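Local coordinates for MHP1 (Microbacterium liquefaciens, PDB 2JLN), which takes up 5-aryl-substituted hydantoins by cation-coupled symport across the membrane, in a process that depends on bound sodium, at residues A44-A49 against I265-I270; V183-D188 against I285-V290; G195-M200 against M275-E280. All blocks are in the same frame, centred on the assembly; numbering follows the deposited sequence.

Contact 1: residues A44-A49 against I265-I270; sequences AIFIAA and IIFGFI
The backbone O of F267 meets the rim of the F46 ring: it lies in the ring plane at the CD2-CE2 edge, 3.1 Å from CE2, an edge-on approach consistent with a weak electrostatic contact between ring hydrogens and carbonyl. The F46 side chain leaves its helix with CG anti to the carbonyl carbon (chi1 -73°) and runs alongside F267, the two pointing the same way. Their rings meet at CZ of F46 and CD2 of F267, 3.9 Å apart, with CZ at the edge of the F267 ring and near its plane; this is not a face-to-face stack. Nearly one turn after F267 on helix 242-278, CB of I270 comes within 4.1 Å of F46 CE2, adding a branched aliphatic neighbour. Glycine at G268 is consistent with the close backbone approach here, and the CD1 methyl of I45 lies over the G268 backbone. Having CG1 of I45 anti to the backbone N (chi1 -156°) directs CG1, and with it CD1, toward the other helix. A49, small as well, turns its CB to the O of G268 at 3.5 Å, and the CA atoms of A49 and G268 approach to 5.3 Å. The segment axes come within 8.0 Å while crossing at 56°. W281 and P283 also touch F46, and V61 touches A49. F267 packs on I41, which with A38, A309, S312 and T313 binds the sodium ion. Transmembrane helix 1 is interrupted near this site, between helices 29-40 and 44-52, and a broken first helix beside sodium is characteristic of the LeuT fold.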
ATOM      1  N   ALA A  44      12.488  -1.356   2.788  1.00 50.11           N
ATOM      2  CA  ALA A  44      12.523  -0.065   2.095  1.00 53.31           C
ATOM      3  C   ALA A  44      12.974   1.129   2.978  1.00 55.15           C
ATOM      4  O   ALA A  44      13.765   1.965   2.546  1.00 53.55           O
ATOM      5  CB  ALA A  44      11.170   0.231   1.440  1.00 51.43           C
ATOM      6  N   ILE A  45      12.478   1.210   4.210  1.00 54.00           N
ATOM      7  CA  ILE A  45      12.735   2.383   5.042  1.00 55.15           C
ATOM      8  C   ILE A  45      14.133   2.399   5.709  1.00 54.62           C
ATOM      9  O   ILE A  45      14.616   3.456   6.128  1.00 53.33           O
ATOM     10  CB  ILE A  45      11.621   2.593   6.109  1.00 54.31           C
ATOM     11  CG1 ILE A  45      11.580   4.063   6.545  1.00 52.91           C
ATOM     12  CG2 ILE A  45      11.799   1.627   7.296  1.00 48.45           C
ATOM     13  CD1 ILE A  45      11.447   4.225   8.039  1.00 52.59           C
ATOM     14  N   PHE A  46      14.784   1.251   5.818  1.00 47.71           N
ATOM     15  CA  PHE A  46      16.187   1.293   6.143  1.00 48.48           C
ATOM     16  C   PHE A  46      16.939   1.963   4.987  1.00 52.03           C
ATOM     17  O   PHE A  46      17.719   2.886   5.183  1.00 53.04           O
ATOM     18  CB  PHE A  46      16.725  -0.101   6.401  1.00 52.56           C
ATOM     19  CG  PHE A  46      16.272  -0.691   7.705  1.00 53.25           C
ATOM     20  CD1 PHE A  46      16.195  -2.062   7.875  1.00 53.64           C
ATOM     21  CD2 PHE A  46      15.920   0.121   8.757  1.00 52.01           C
ATOM     22  CE1 PHE A  46      15.781  -2.604   9.076  1.00 54.37           C
ATOM     23  CE2 PHE A  46      15.502  -0.424   9.962  1.00 52.66           C
ATOM     24  CZ  PHE A  46      15.436  -1.786  10.118  1.00 51.95           C
ATOM     25  N   ILE A  47      16.697   1.513   3.767  1.00 53.16           N
ATOM     26  CA  ILE A  47      17.397   2.079   2.622  1.00 54.18           C
ATOM     27  C   ILE A  47      17.112   3.576   2.435  1.00 51.69           C
ATOM     28  O   ILE A  47      18.011   4.396   2.300  1.00 54.83           O
ATOM     29  CB  ILE A  47      17.055   1.301   1.346  1.00 51.82           C
ATOM     30  CG1 ILE A  47      17.598  -0.113   1.448  1.00 50.40           C
ATOM     31  CG2 ILE A  47      17.648   1.981   0.139  1.00 52.46           C
ATOM     32  CD1 ILE A  47      17.064  -1.006   0.385  1.00 55.85           C
ATOM     33  N   ALA A  48      15.849   3.938   2.438  1.00 49.53           N
ATOM     34  CA  ALA A  48      15.494   5.318   2.210  1.00 48.95           C
ATOM     35  C   ALA A  48      16.111   6.258   3.238  1.00 50.23           C
ATOM     36  O   ALA A  48      16.719   7.237   2.877  1.00 52.73           O
ATOM     37  CB  ALA A  48      13.991   5.464   2.204  1.00 50.74           C
ATOM     38  N   ALA A  49      15.931   5.961   4.519  1.00 53.53           N
ATOM     39  CA  ALA A  49      16.313   6.869   5.590  1.00 49.40           C
ATOM     40  C   ALA A  49      17.813   6.871   5.744  1.00 51.87           C
ATOM     41  O   ALA A  49      18.382   7.867   6.176  1.00 54.36           O
ATOM     42  CB  ALA A  49      15.660   6.468   6.889  1.00 48.53           C
ATOM     43  N   ILE A 265       9.343   5.937  12.405  1.00 54.93           N
ATOM     44  CA  ILE A 265      10.347   6.823  13.006  1.00 51.16           C
ATOM     45  C   ILE A 265      11.456   6.034  13.731  1.00 52.13           C
ATOM     46  O   ILE A 265      12.637   6.313  13.557  1.00 49.93           O
ATOM     47  CB  ILE A 265       9.687   7.840  13.968  1.00 52.18           C
ATOM     48  CG1 ILE A 265       9.144   9.028  13.187  1.00 53.19           C
ATOM     49  CG2 ILE A 265      10.656   8.341  15.036  1.00 46.02           C
ATOM     50  CD1 ILE A 265       8.741  10.160  14.080  1.00 48.36           C
ATOM     51  N   ILE A 266      11.073   5.046  14.537  1.00 53.68           N
ATOM     52  CA  ILE A 266      12.038   4.165  15.205  1.00 53.89           C
ATOM     53  C   ILE A 266      12.923   3.406  14.216  1.00 55.38           C
ATOM     54  O   ILE A 266      14.137   3.289  14.433  1.00 54.18           O
ATOM     55  CB  ILE A 266      11.357   3.092  16.087  1.00 54.17           C
ATOM     56  CG1 ILE A 266      10.533   3.740  17.197  1.00 53.80           C
ATOM     57  CG2 ILE A 266      12.394   2.157  16.682  1.00 48.04           C
ATOM     58  CD1 ILE A 266       9.833   2.734  18.057  1.00 52.67           C
ATOM     59  N   PHE A 267      12.329   2.872  13.146  1.00 52.82           N
ATOM     60  CA  PHE A 267      13.111   2.069  12.196  1.00 54.09           C
ATOM     61  C   PHE A 267      13.838   2.912  11.131  1.00 53.39           C
ATOM     62  O   PHE A 267      14.885   2.521  10.627  1.00 50.93           O
ATOM     63  CB  PHE A 267      12.281   0.915  11.614  1.00 49.56           C
ATOM     64  CG  PHE A 267      11.933  -0.128  12.640  1.00 55.80           C
ATOM     65  CD1 PHE A 267      11.010   0.146  13.645  1.00 55.68           C
ATOM     66  CD2 PHE A 267      12.562  -1.362  12.649  1.00 58.33           C
ATOM     67  CE1 PHE A 267      10.700  -0.800  14.618  1.00 52.18           C
ATOM     68  CE2 PHE A 267      12.257  -2.310  13.632  1.00 55.59           C
ATOM     69  CZ  PHE A 267      11.320  -2.019  14.609  1.00 52.97           C
ATOM     70  N   GLY A 268      13.297   4.081  10.816  1.00 53.66           N
ATOM     71  CA  GLY A 268      14.011   5.030   9.992  1.00 49.16           C
ATOM     72  C   GLY A 268      15.273   5.420  10.716  1.00 48.43           C
ATOM     73  O   GLY A 268      16.347   5.362  10.144  1.00 48.56           O
ATOM     74  N   PHE A 269      15.150   5.805  11.986  1.00 51.62           N
ATOM     75  CA  PHE A 269      16.325   6.097  12.810  1.00 51.77           C
ATOM     76  C   PHE A 269      17.379   4.963  12.817  1.00 50.28           C
ATOM     77  O   PHE A 269      18.572   5.237  12.749  1.00 52.43           O
ATOM     78  CB  PHE A 269      15.934   6.496  14.239  1.00 50.40           C
ATOM     79  CG  PHE A 269      17.113   6.684  15.165  1.00 50.00           C
ATOM     80  CD1 PHE A 269      17.772   7.896  15.233  1.00 50.66           C
ATOM     81  CD2 PHE A 269      17.564   5.639  15.962  1.00 50.70           C
ATOM     82  CE1 PHE A 269      18.863   8.067  16.083  1.00 53.62           C
ATOM     83  CE2 PHE A 269      18.658   5.795  16.806  1.00 50.46           C
ATOM     84  CZ  PHE A 269      19.309   7.014  16.863  1.00 54.08           C
ATOM     85  N   ILE A 270      16.969   3.704  12.889  1.00 47.35           N
ATOM     86  CA  ILE A 270      17.956   2.628  12.817  1.00 48.42           C
ATOM     87  C   ILE A 270      18.709   2.587  11.470  1.00 50.41           C
ATOM     88  O   ILE A 270      19.929   2.383  11.435  1.00 51.22           O
ATOM     89  CB  ILE A 270      17.360   1.247  13.184  1.00 48.18           C
ATOM     90  CG1 ILE A 270      16.986   1.228  14.663  1.00 50.67           C
ATOM     91  CG2 ILE A 270      18.340   0.130  12.867  1.00 47.87           C
ATOM     92  CD1 ILE A 270      16.715  -0.130  15.208  1.00 57.54           C
TER

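Contact 2: residues V183-D188 against I285-V290; sequences VYLMLD and IAITEV
I287 fills the space between L185 and M186, using a different branch for each. Its CG1 lies 3.5 Å from CG of M186, and its CG2 lies 3.9 Å from CB of L185; both neighbours cross the isoleucine at about a right angle. Branching at CB serves this position well: CG1 is anti to the carbonyl carbon (chi1 -60°) and CG2 anti to the backbone N, so the two branches diverge to M186 and L185. M186, unbranched and flexible, bends at its last torsion (chi3 102°) and reaches past I287 until CE is 4.1 Å from CB of A286. The small alanine accepts this methyl without pushing the helices apart. Nearly one turn on from I287, V290 directs CG1 to the backbone O of M186 at 3.8 Å, a van der Waals contact of methyl with carbonyl. A glycine in place of I287 would probably open a gap between the two helices, leaving L185 CB and M186 CG without their packing partner and the methionine freer to turn. The segment axes pass 9.3 Å apart at 43°, and the side chains that meet are all apolar, with backbone carbonyls adding the polar atoms. Behind them lies helix 242-278: S274 touches both M186 and A286, V278 packs on V290, and I270 on V183, so both helices rest on a common support. T288 hydrogen-bonds through OG1 to the O of V284 one turn earlier. Helix 283-291 follows transmembrane helix 7 and packs here against the end of transmembrane helix 5, consistent with the helical loop between helices 7 and 8 in LeuT-fold transporters.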
ATOM      1  N   VAL A 183      18.601  -0.690  18.775  1.00 62.22           N
ATOM      2  CA  VAL A 183      19.189   0.617  19.102  1.00 61.09           C
ATOM      3  C   VAL A 183      20.160   0.549  20.284  1.00 64.05           C
ATOM      4  O   VAL A 183      21.181   1.221  20.297  1.00 61.56           O
ATOM      5  CB  VAL A 183      18.111   1.666  19.427  1.00 59.10           C
ATOM      6  CG1 VAL A 183      18.699   2.804  20.230  1.00 54.58           C
ATOM      7  CG2 VAL A 183      17.501   2.183  18.151  1.00 61.10           C
ATOM      8  N   TYR A 184      19.828  -0.271  21.279  1.00 70.03           N
ATOM      9  CA  TYR A 184      20.681  -0.454  22.446  1.00 68.19           C
ATOM     10  C   TYR A 184      22.026  -1.098  22.100  1.00 66.87           C
ATOM     11  O   TYR A 184      23.062  -0.565  22.468  1.00 70.57           O
ATOM     12  CB  TYR A 184      19.977  -1.265  23.541  1.00 73.05           C
ATOM     13  CG  TYR A 184      20.964  -1.740  24.583  1.00 83.11           C
ATOM     14  CD1 TYR A 184      21.237  -0.971  25.714  1.00 82.75           C
ATOM     15  CD2 TYR A 184      21.671  -2.939  24.409  1.00 84.60           C
ATOM     16  CE1 TYR A 184      22.175  -1.393  26.658  1.00 88.98           C
ATOM     17  CE2 TYR A 184      22.613  -3.370  25.343  1.00 87.14           C
ATOM     18  CZ  TYR A 184      22.859  -2.593  26.464  1.00 92.48           C
ATOM     19  OH  TYR A 184      23.780  -3.020  27.395  1.00 96.10           O
ATOM     20  N   LEU A 185      22.014  -2.245  21.425  1.00 62.44           N
ATOM     21  CA  LEU A 185      23.256  -2.857  20.950  1.00 64.33           C
ATOM     22  C   LEU A 185      24.161  -1.866  20.211  1.00 66.36           C
ATOM     23  O   LEU A 185      25.361  -1.868  20.429  1.00 66.32           O
ATOM     24  CB  LEU A 185      22.983  -4.054  20.035  1.00 65.64           C
ATOM     25  CG  LEU A 185      22.590  -5.358  20.724  1.00 71.96           C
ATOM     26  CD1 LEU A 185      22.393  -6.520  19.732  1.00 70.23           C
ATOM     27  CD2 LEU A 185      23.642  -5.698  21.759  1.00 73.01           C
ATOM     28  N   MET A 186      23.593  -1.034  19.335  1.00 65.16           N
ATOM     29  CA  MET A 186      24.366  -0.020  18.601  1.00 64.70           C
ATOM     30  C   MET A 186      24.943   1.106  19.470  1.00 64.76           C
ATOM     31  O   MET A 186      26.156   1.206  19.617  1.00 63.52           O
ATOM     32  CB  MET A 186      23.525   0.623  17.502  1.00 64.94           C
ATOM     33  CG  MET A 186      23.460  -0.150  16.210  1.00 68.86           C
ATOM     34  SD  MET A 186      22.647   0.851  14.951  1.00 68.24           S
ATOM     35  CE  MET A 186      24.062   1.406  14.032  1.00 65.02           C
ATOM     36  N   LEU A 187      24.074   1.967  20.001  1.00 62.07           N
ATOM     37  CA  LEU A 187      24.506   3.095  20.815  1.00 61.75           C
ATOM     38  C   LEU A 187      25.582   2.701  21.810  1.00 67.56           C
ATOM     39  O   LEU A 187      26.656   3.318  21.869  1.00 67.63           O
ATOM     40  CB  LEU A 187      23.340   3.737  21.558  1.00 61.89           C
ATOM     41  CG  LEU A 187      22.363   4.531  20.687  1.00 68.46           C
ATOM     42  CD1 LEU A 187      21.787   5.728  21.456  1.00 65.98           C
ATOM     43  CD2 LEU A 187      23.026   4.983  19.389  1.00 62.33           C
ATOM     44  N   ASP A 188      25.297   1.672  22.598  1.00 69.59           N
ATOM     45  CA  ASP A 188      26.274   1.179  23.556  1.00 73.39           C
ATOM     46  C   ASP A 188      27.610   0.866  22.862  1.00 69.31           C
ATOM     47  O   ASP A 188      28.623   1.487  23.149  1.00 71.12           O
ATOM     48  CB  ASP A 188      25.732  -0.053  24.300  1.00 80.35           C
ATOM     49  CG  ASP A 188      26.565  -0.416  25.539  1.00 90.46           C
ATOM     50  OD1 ASP A 188      26.690   0.437  26.458  1.00 89.01           O
ATOM     51  OD2 ASP A 188      27.084  -1.560  25.593  1.00 91.73           O
ATOM     52  N   ILE A 285      24.685  -5.803   9.307  1.00 65.74           N
ATOM     53  CA  ILE A 285      26.111  -5.481   9.195  1.00 60.64           C
ATOM     54  C   ILE A 285      26.585  -4.460  10.226  1.00 60.33           C
ATOM     55  O   ILE A 285      27.582  -4.662  10.905  1.00 61.71           O
ATOM     56  CB  ILE A 285      26.424  -4.867   7.843  1.00 60.54           C
ATOM     57  CG1 ILE A 285      25.967  -5.785   6.709  1.00 64.78           C
ATOM     58  CG2 ILE A 285      27.893  -4.558   7.754  1.00 58.95           C
ATOM     59  CD1 ILE A 285      26.265  -5.213   5.314  1.00 68.60           C
ATOM     60  N   ALA A 286      25.883  -3.343  10.317  1.00 59.06           N
ATOM     61  CA  ALA A 286      26.323  -2.264  11.183  1.00 56.92           C
ATOM     62  C   ALA A 286      26.456  -2.703  12.635  1.00 59.36           C
ATOM     63  O   ALA A 286      27.364  -2.259  13.324  1.00 62.28           O
ATOM     64  CB  ALA A 286      25.396  -1.060  11.061  1.00 56.67           C
ATOM     65  N   ILE A 287      25.567  -3.565  13.116  1.00 60.21           N
ATOM     66  CA  ILE A 287      25.661  -3.989  14.515  1.00 63.35           C
ATOM     67  C   ILE A 287      26.785  -4.999  14.680  1.00 61.92           C
ATOM     68  O   ILE A 287      27.478  -5.017  15.699  1.00 60.40           O
ATOM     69  CB  ILE A 287      24.322  -4.540  15.089  1.00 64.20           C
ATOM     70  CG1 ILE A 287      23.240  -3.456  15.024  1.00 63.88           C
ATOM     71  CG2 ILE A 287      24.503  -5.033  16.538  1.00 59.65           C
ATOM     72  CD1 ILE A 287      22.017  -3.756  15.869  1.00 63.78           C
ATOM     73  N   THR A 288      26.975  -5.825  13.660  1.00 61.02           N
ATOM     74  CA  THR A 288      28.052  -6.803  13.669  1.00 62.20           C
ATOM     75  C   THR A 288      29.416  -6.160  13.900  1.00 64.57           C
ATOM     76  O   THR A 288      30.140  -6.571  14.808  1.00 66.75           O
ATOM     77  CB  THR A 288      28.106  -7.566  12.361  1.00 63.79           C
ATOM     78  OG1 THR A 288      26.981  -8.454  12.290  1.00 67.48           O
ATOM     79  CG2 THR A 288      29.409  -8.340  12.276  1.00 60.91           C
ATOM     80  N   GLU A 289      29.766  -5.167  13.076  1.00 64.80           N
ATOM     81  CA  GLU A 289      31.000  -4.403  13.275  1.00 61.62           C
ATOM     82  C   GLU A 289      31.061  -3.799  14.657  1.00 62.13           C
ATOM     83  O   GLU A 289      31.885  -4.199  15.460  1.00 65.87           O
ATOM     84  CB  GLU A 289      31.170  -3.298  12.239  1.00 55.90           C
ATOM     85  CG  GLU A 289      32.287  -3.581  11.258  1.00 60.18           C
ATOM     86  CD  GLU A 289      33.725  -3.295  11.799  1.00 69.50           C
ATOM     87  OE1 GLU A 289      34.674  -3.500  10.992  1.00 62.34           O
ATOM     88  OE2 GLU A 289      33.927  -2.862  12.988  1.00 66.07           O
ATOM     89  N   VAL A 290      30.189  -2.838  14.927  1.00 62.12           N
ATOM     90  CA  VAL A 290      30.223  -2.080  16.175  1.00 60.55           C
ATOM     91  C   VAL A 290      30.430  -2.922  17.427  1.00 59.10           C
ATOM     92  O   VAL A 290      30.988  -2.455  18.410  1.00 56.73           O
ATOM     93  CB  VAL A 290      28.945  -1.232  16.321  1.00 61.73           C
ATOM     94  CG1 VAL A 290      28.659  -0.909  17.780  1.00 63.55           C
ATOM     95  CG2 VAL A 290      29.080   0.033  15.505  1.00 61.74           C
TER

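Contact 3: residues G195-M200 against M275-E280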
ATOM      1  N   GLY A 195      21.488  11.737  21.641  1.00 67.30           N
ATOM      2  CA  GLY A 195      21.488  13.107  21.154  1.00 66.18           C
ATOM      3  C   GLY A 195      22.611  13.420  20.184  1.00 64.22           C
ATOM      4  O   GLY A 195      22.466  14.264  19.299  1.00 60.00           O
ATOM      5  N   GLU A 196      23.736  12.733  20.361  1.00 67.20           N
ATOM      6  CA  GLU A 196      24.915  12.909  19.514  1.00 69.10           C
ATOM      7  C   GLU A 196      24.690  12.407  18.101  1.00 68.10           C
ATOM      8  O   GLU A 196      25.041  13.094  17.130  1.00 66.61           O
ATOM      9  CB  GLU A 196      26.081  12.115  20.078  1.00 71.22           C
ATOM     10  CG  GLU A 196      26.961  12.850  21.034  1.00 73.96           C
ATOM     11  CD  GLU A 196      27.999  11.926  21.613  1.00 81.13           C
ATOM     12  OE1 GLU A 196      27.589  10.856  22.138  1.00 77.68           O
ATOM     13  OE2 GLU A 196      29.211  12.255  21.528  1.00 86.07           O
ATOM     14  N   VAL A 197      24.141  11.192  17.999  1.00 65.59           N
ATOM     15  CA  VAL A 197      23.857  10.579  16.710  1.00 62.80           C
ATOM     16  C   VAL A 197      22.814  11.404  15.976  1.00 60.87           C
ATOM     17  O   VAL A 197      22.798  11.450  14.748  1.00 57.96           O
ATOM     18  CB  VAL A 197      23.340   9.136  16.853  1.00 61.89           C
ATOM     19  CG1 VAL A 197      23.169   8.497  15.474  1.00 52.17           C
ATOM     20  CG2 VAL A 197      24.285   8.318  17.720  1.00 62.78           C
ATOM     21  N   MET A 198      21.958  12.065  16.747  1.00 60.32           N
ATOM     22  CA  MET A 198      20.878  12.868  16.196  1.00 59.37           C
ATOM     23  C   MET A 198      21.368  14.003  15.291  1.00 57.80           C
ATOM     24  O   MET A 198      20.570  14.592  14.568  1.00 56.50           O
ATOM     25  CB  MET A 198      19.996  13.422  17.328  1.00 63.49           C
ATOM     26  CG  MET A 198      18.508  13.634  16.970  1.00 62.58           C
ATOM     27  SD  MET A 198      17.585  12.107  16.628  1.00 62.49           S
ATOM     28  CE  MET A 198      17.646  11.275  18.222  1.00 65.95           C
ATOM     29  N   SER A 199      22.663  14.320  15.315  1.00 58.42           N
ATOM     30  CA  SER A 199      23.171  15.368  14.407  1.00 62.95           C
ATOM     31  C   SER A 199      24.389  15.011  13.533  1.00 58.67           C
ATOM     32  O   SER A 199      25.060  15.902  13.007  1.00 54.67           O
ATOM     33  CB  SER A 199      23.419  16.682  15.156  1.00 62.87           C
ATOM     34  OG  SER A 199      24.102  16.452  16.366  1.00 62.38           O
ATOM     35  N   MET A 200      24.632  13.718  13.343  1.00 56.89           N
ATOM     36  CA  MET A 200      25.824  13.265  12.635  1.00 60.44           C
ATOM     37  C   MET A 200      25.783  13.369  11.096  1.00 63.04           C
ATOM     38  O   MET A 200      26.810  13.116  10.429  1.00 67.84           O
ATOM     39  CB  MET A 200      26.212  11.831  13.035  1.00 54.16           C
ATOM     40  CG  MET A 200      26.465  11.640  14.492  1.00 54.61           C
ATOM     41  SD  MET A 200      27.465  10.173  14.829  1.00 57.68           S
ATOM     42  CE  MET A 200      29.118  10.889  14.964  1.00 60.96           C
ATOM     43  N   MET A 275      24.039   4.080   8.623  1.00 48.45           N
ATOM     44  CA  MET A 275      24.813   4.806   7.595  1.00 49.04           C
ATOM     45  C   MET A 275      25.923   5.630   8.245  1.00 50.21           C
ATOM     46  O   MET A 275      27.078   5.594   7.844  1.00 49.98           O
ATOM     47  CB  MET A 275      23.937   5.771   6.779  1.00 47.91           C
ATOM     48  CG  MET A 275      23.624   5.386   5.317  1.00 56.68           C
ATOM     49  SD  MET A 275      24.918   4.621   4.288  1.00 57.17           S
ATOM     50  CE  MET A 275      26.227   5.794   4.555  1.00 59.46           C
ATOM     51  N   VAL A 276      25.544   6.355   9.289  1.00 52.00           N
ATOM     52  CA  VAL A 276      26.330   7.432   9.843  1.00 43.35           C
ATOM     53  C   VAL A 276      27.394   6.919  10.828  1.00 44.04           C
ATOM     54  O   VAL A 276      28.474   7.461  10.910  1.00 43.85           O
ATOM     55  CB  VAL A 276      25.351   8.474  10.446  1.00 42.93           C
ATOM     56  CG1 VAL A 276      25.380   8.493  11.965  1.00 42.21           C
ATOM     57  CG2 VAL A 276      25.616   9.821   9.863  1.00 46.62           C
ATOM     58  N   LEU A 277      27.101   5.850  11.552  1.00 43.52           N
ATOM     59  CA  LEU A 277      28.091   5.253  12.438  1.00 42.22           C
ATOM     60  C   LEU A 277      29.123   4.404  11.689  1.00 44.62           C
ATOM     61  O   LEU A 277      30.289   4.382  12.058  1.00 46.55           O
ATOM     62  CB  LEU A 277      27.412   4.396  13.521  1.00 43.30           C
ATOM     63  CG  LEU A 277      26.520   5.116  14.557  1.00 47.64           C
ATOM     64  CD1 LEU A 277      26.106   4.187  15.677  1.00 46.37           C
ATOM     65  CD2 LEU A 277      27.188   6.375  15.138  1.00 46.09           C
ATOM     66  N   VAL A 278      28.713   3.719  10.632  1.00 41.84           N
ATOM     67  CA  VAL A 278      29.519   2.638  10.101  1.00 41.14           C
ATOM     68  C   VAL A 278      29.567   2.632   8.583  1.00 46.01           C
ATOM     69  O   VAL A 278      30.370   1.931   7.993  1.00 48.74           O
ATOM     70  CB  VAL A 278      28.980   1.267  10.587  1.00 46.12           C
ATOM     71  CG1 VAL A 278      29.310   0.144   9.581  1.00 45.47           C
ATOM     72  CG2 VAL A 278      29.452   0.941  12.008  1.00 44.34           C
ATOM     73  N   GLY A 279      28.707   3.397   7.931  1.00 48.76           N
ATOM     74  CA  GLY A 279      28.785   3.502   6.481  1.00 48.30           C
ATOM     75  C   GLY A 279      27.893   2.582   5.666  1.00 53.75           C
ATOM     76  O   GLY A 279      27.999   2.590   4.443  1.00 50.35           O
ATOM     77  N   GLU A 280      27.025   1.813   6.343  1.00 58.11           N
ATOM     78  CA  GLU A 280      26.073   0.855   5.724  1.00 60.95           C
ATOM     79  C   GLU A 280      24.634   1.095   6.219  1.00 57.21           C
ATOM     80  O   GLU A 280      24.458   1.318   7.412  1.00 58.02           O
ATOM     81  CB  GLU A 280      26.476  -0.589   6.079  1.00 62.13           C
ATOM     82  CG  GLU A 280      27.603  -1.188   5.230  1.00 67.07           C
ATOM     83  CD  GLU A 280      27.201  -1.373   3.757  1.00 85.25           C
ATOM     84  OE1 GLU A 280      28.024  -1.019   2.869  1.00 86.04           O
ATOM     85  OE2 GLU A 280      26.058  -1.850   3.485  1.00 87.48           O
TER
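M200 and V276 make the closest apolar contact, with CB of the methionine 3.6 Å from CG1 of the valine, at the exposed edge of the interface. V197 joins on the buried side: its CG1 is 4.1 Å from the same V276 CG1, and its CG2 approaches L277 CD2 at 4.3 Å. Valine's two methyls let V197 reach two successive residues of the opposing helix at once. Sulfur contributes as well. The M200 chain bends at chi3 (96°) and crosses L277 at about a right angle, placing SD 3.8 Å from CD2 of the leucine; the soft, polarisable thioether suits an aliphatic neighbour. Backbone meets side chain at the O of M200, which lies 3.6 Å from CG2 of V276. CG1 of that valine thus meets CB and SD of M200, while CG2 lies by its CB and carbonyl. Backbone geometry shapes both segments. A type I turn from V197 to M200, with M200 N bonded to the O of V197 at 3.2 Å, returns the chain so that M200 points at V276 and V197 can touch it with a methyl. G279 leaves the helical conformation with positive phi (95°), where a CB would collide with the preceding carbonyl O, hence glycine. L187 of helix 160-190 packs on V197, and M186 and A190 on L277, while E280 touches I285 of helix 283-291. The turn after helix 194-197 is thereby fastened to the end of helix 242-278 within this all-helical surround.

From the N terminus, residues 44-49 of transmembrane helix 1 come first, then 183-188 on helix 160-190 and 195-200 on the short helix 194-197 and the turn after it. Contact 1 closes when the chain reaches 265-270, after both other contacts have begun, so it crosses each of them. A few residues on, 275-280 returns to 195-200 and closes contact 3; helix 283-291 then closes contact 2 around it, so contact 3 is enclosed within contact 2. Helix 242-278 serves contacts 1 and 3 directly. All three contacts touch: F269 packs on both V183 and M198. Together they bind transmembrane helices 1, 5 and 7 and two short helices into one region.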